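Local coordinates for immunoglobulin-like protein (Pseudomonas aeruginosa, PDB 3N6Y) that is of unknown function but adopts an immunoglobulin-like, E-set-related beta sandwich and probably carries a signal peptide in its natural precursor, at residues V102-E106 with W118-V122. Numbering follows the deposited sequence. Where two conformers were deposited one is given.
Sequences VMAYE and WRLMV
W118 meets Y105 through CZ3 and CH2 of its indole: W118 CZ3 sits 3.4 Å above the plane of the Y105 ring, over its centre, and W118 CH2 lies 3.4 Å from Y105 CE1. The planes are inclined at 49°, so the pair is oblique. With CG of W118 beside its own backbone N (chi1 -68°), the side chain places CZ3 over one face of Y105, while W118 NE1 donates a hydrogen bond to V114 O.

Two residues on, L120 CB packs 3.7 Å from M103 CE. M103 is selenomethionine with a fully extended side chain, which carries SE and CE across to the other strand. There the backbone of M121 receives it: M103 SE is 3.5 Å from M121 O, and M103 CE is 3.5 Å from M121 N. V122 closes the row, its CG2 3.5 Å from M103 SE as the two side chains pass in opposite directions.

The strand axes, at 153°, approach to 8.2 Å, and each strand pairs within its own sheet, consistent with two facing sheets as in immunoglobulin-like folds. A104 O to Y72 OH is a polar tie between the sheets nearby, but these two segments meet by apolar and aromatic contact, with no hydrogen bond across.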
ATOM      1  N   VAL A 102      -1.995  -5.820  -3.121  1.00 15.56           N
ATOM      2  CA  VAL A 102      -2.246  -5.028  -1.926  1.00 14.93           C
ATOM      3  C   VAL A 102      -1.044  -4.169  -1.625  1.00 14.30           C
ATOM      4  O   VAL A 102       0.107  -4.572  -1.800  1.00 14.68           O
ATOM      5  CB  VAL A 102      -2.506  -5.934  -0.729  1.00 16.35           C
ATOM      6  CG1 VAL A 102      -2.597  -5.140   0.602  1.00 17.71           C
ATOM      7  CG2 VAL A 102      -3.776  -6.768  -0.940  1.00 16.95           C
HETATM    8  N   MSE A 103      -1.330  -2.965  -1.193  1.00 14.11           N
HETATM    9  CA  MSE A 103      -0.329  -2.073  -0.595  1.00 13.83           C
HETATM   10  C   MSE A 103      -0.912  -1.590   0.730  1.00 13.43           C
HETATM   11  O   MSE A 103      -1.824  -0.762   0.759  1.00 14.84           O
HETATM   12  CB  MSE A 103       0.017  -0.876  -1.484  1.00 14.31           C
HETATM   13  CG  MSE A 103       1.037  -0.004  -0.816  1.00 13.67           C
HETATM   14 SE   MSE A 103       1.478   1.497  -1.997  1.00 12.67          SE
HETATM   15  CE  MSE A 103       2.704   2.357  -0.728  1.00 14.63           C
ATOM     16  N   ALA A 104      -0.371  -2.123   1.816  1.00 13.32           N
ATOM     17  CA  ALA A 104      -0.875  -1.820   3.153  1.00 13.05           C
ATOM     18  C   ALA A 104       0.232  -1.509   4.144  1.00 12.44           C
ATOM     19  O   ALA A 104       1.414  -1.950   3.970  1.00 14.10           O
ATOM     20  CB  ALA A 104      -1.767  -2.938   3.667  1.00 13.05           C
ATOM     21  N   TYR A 105      -0.174  -0.834   5.208  1.00 12.86           N
ATOM     22  CA  TYR A 105       0.674  -0.481   6.319  1.00 12.83           C
ATOM     23  C   TYR A 105      -0.081  -0.781   7.598  1.00 13.43           C
ATOM     24  O   TYR A 105      -1.263  -0.428   7.676  1.00 14.82           O
ATOM     25  CB  TYR A 105       1.077   0.991   6.281  1.00 12.29           C
ATOM     26  CG  TYR A 105       2.205   1.334   7.228  1.00 13.02           C
ATOM     27  CD1 TYR A 105       1.941   1.732   8.525  1.00 13.24           C
ATOM     28  CD2 TYR A 105       3.545   1.228   6.824  1.00 12.69           C
ATOM     29  CE1 TYR A 105       2.987   2.043   9.411  1.00 13.45           C
ATOM     30  CE2 TYR A 105       4.620   1.542   7.712  1.00 13.02           C
ATOM     31  CZ  TYR A 105       4.302   1.961   8.991  1.00 14.14           C
ATOM     32  OH  TYR A 105       5.292   2.277   9.865  1.00 16.71           O
ATOM     33  N   GLU A 106       0.606  -1.421   8.558  1.00 14.63           N
ATOM     34  CA  GLU A 106       0.018  -1.715   9.861  0.50 15.15           C
ATOM     35  C   GLU A 106       0.850  -1.110  11.003  1.00 14.81           C
ATOM     36  O   GLU A 106       2.090  -1.203  11.023  1.00 15.33           O
ATOM     37  CB  GLU A 106      -0.199  -3.232  10.060  0.50 16.35           C
ATOM     38  CG  GLU A 106      -1.137  -3.553  11.226  0.50 17.33           C
ATOM     39  CD  GLU A 106      -1.610  -5.005  11.294  0.50 18.27           C
ATOM     40  OE1 GLU A 106      -1.793  -5.649  10.233  0.50 18.19           O
ATOM     41  OE2 GLU A 106      -1.850  -5.507  12.424  0.50 20.10           O
ATOM     42  N   TRP A 118      -0.408  10.213   5.457  1.00 16.50           N
ATOM     43  CA  TRP A 118       0.338   9.123   4.893  1.00 16.22           C
ATOM     44  C   TRP A 118      -0.191   8.971   3.463  1.00 17.00           C
ATOM     45  O   TRP A 118      -1.419   8.851   3.225  1.00 17.12           O
ATOM     46  CB  TRP A 118       0.051   7.838   5.648  1.00 15.72           C
ATOM     47  CG  TRP A 118       0.566   7.802   7.043  1.00 14.81           C
ATOM     48  CD1 TRP A 118       0.191   8.594   8.102  1.00 15.48           C
ATOM     49  CD2 TRP A 118       1.494   6.872   7.541  1.00 15.14           C
ATOM     50  NE1 TRP A 118       0.871   8.179   9.231  1.00 14.82           N
ATOM     51  CE2 TRP A 118       1.677   7.132   8.911  1.00 15.30           C
ATOM     52  CE3 TRP A 118       2.201   5.843   6.955  1.00 14.68           C
ATOM     53  CZ2 TRP A 118       2.559   6.395   9.693  1.00 14.33           C
ATOM     54  CZ3 TRP A 118       3.104   5.099   7.721  1.00 13.35           C
ATOM     55  CH2 TRP A 118       3.251   5.380   9.083  1.00 14.30           C
ATOM     56  N   ARG A 119       0.723   9.066   2.523  1.00 14.89           N
ATOM     57  CA  ARG A 119       0.404   8.967   1.116  0.50 14.91           C
ATOM     58  C   ARG A 119       1.039   7.675   0.611  1.00 14.73           C
ATOM     59  O   ARG A 119       2.258   7.525   0.645  1.00 14.29           O
ATOM     60  CB  ARG A 119       0.907  10.236   0.376  0.50 15.05           C
ATOM     61  CG  ARG A 119       0.783  10.184  -1.159  0.50 15.31           C
ATOM     62  CD  ARG A 119       1.270  11.475  -1.832  0.50 16.16           C
ATOM     63  NE  ARG A 119       0.806  11.659  -3.204  0.50 15.96           N
ATOM     64  CZ  ARG A 119       1.162  12.680  -3.993  0.50 17.01           C
ATOM     65  NH1 ARG A 119       2.008  13.622  -3.564  0.50 18.06           N
ATOM     66  NH2 ARG A 119       0.638  12.789  -5.219  0.50 16.72           N
ATOM     67  N   LEU A 120       0.209   6.735   0.146  1.00 12.81           N
ATOM     68  CA  LEU A 120       0.629   5.419  -0.337  1.00 13.52           C
ATOM     69  C   LEU A 120       0.478   5.402  -1.842  1.00 14.52           C
ATOM     70  O   LEU A 120      -0.597   5.741  -2.377  1.00 13.49           O
ATOM     71  CB  LEU A 120      -0.278   4.339   0.278  1.00 13.89           C
ATOM     72  CG  LEU A 120       0.172   3.817   1.665  1.00 14.62           C
ATOM     73  CD1 LEU A 120       0.371   4.935   2.692  1.00 16.24           C
ATOM     74  CD2 LEU A 120      -0.845   2.838   2.194  1.00 16.11           C
HETATM   75  N   MSE A 121       1.559   5.123  -2.523  1.00 12.57           N
HETATM   76  CA  MSE A 121       1.651   5.222  -3.977  1.00 13.78           C
HETATM   77  C   MSE A 121       2.245   3.954  -4.519  1.00 12.16           C
HETATM   78  O   MSE A 121       3.325   3.540  -4.089  1.00 14.51           O
HETATM   79  CB  MSE A 121       2.512   6.452  -4.363  1.00 13.62           C
HETATM   80  CG  MSE A 121       2.021   7.737  -3.751  1.00 14.79           C
HETATM   81 SE   MSE A 121       3.273   9.194  -4.165  1.00 15.12          SE
HETATM   82  CE  MSE A 121       2.431   9.759  -5.859  1.00 19.33           C
ATOM     83  N   VAL A 122       1.526   3.324  -5.458  1.00 13.02           N
ATOM     84  CA  VAL A 122       2.018   2.179  -6.191  1.00 13.23           C
ATOM     85  C   VAL A 122       2.505   2.586  -7.580  1.00 12.97           C
ATOM     86  O   VAL A 122       1.745   3.081  -8.386  1.00 14.63           O
ATOM     87  CB  VAL A 122       0.918   1.087  -6.435  1.00 15.58           C
ATOM     88  CG1 VAL A 122       1.585  -0.167  -7.067  1.00 17.65           C
ATOM     89  CG2 VAL A 122       0.219   0.752  -5.192  1.00 18.27           C
TER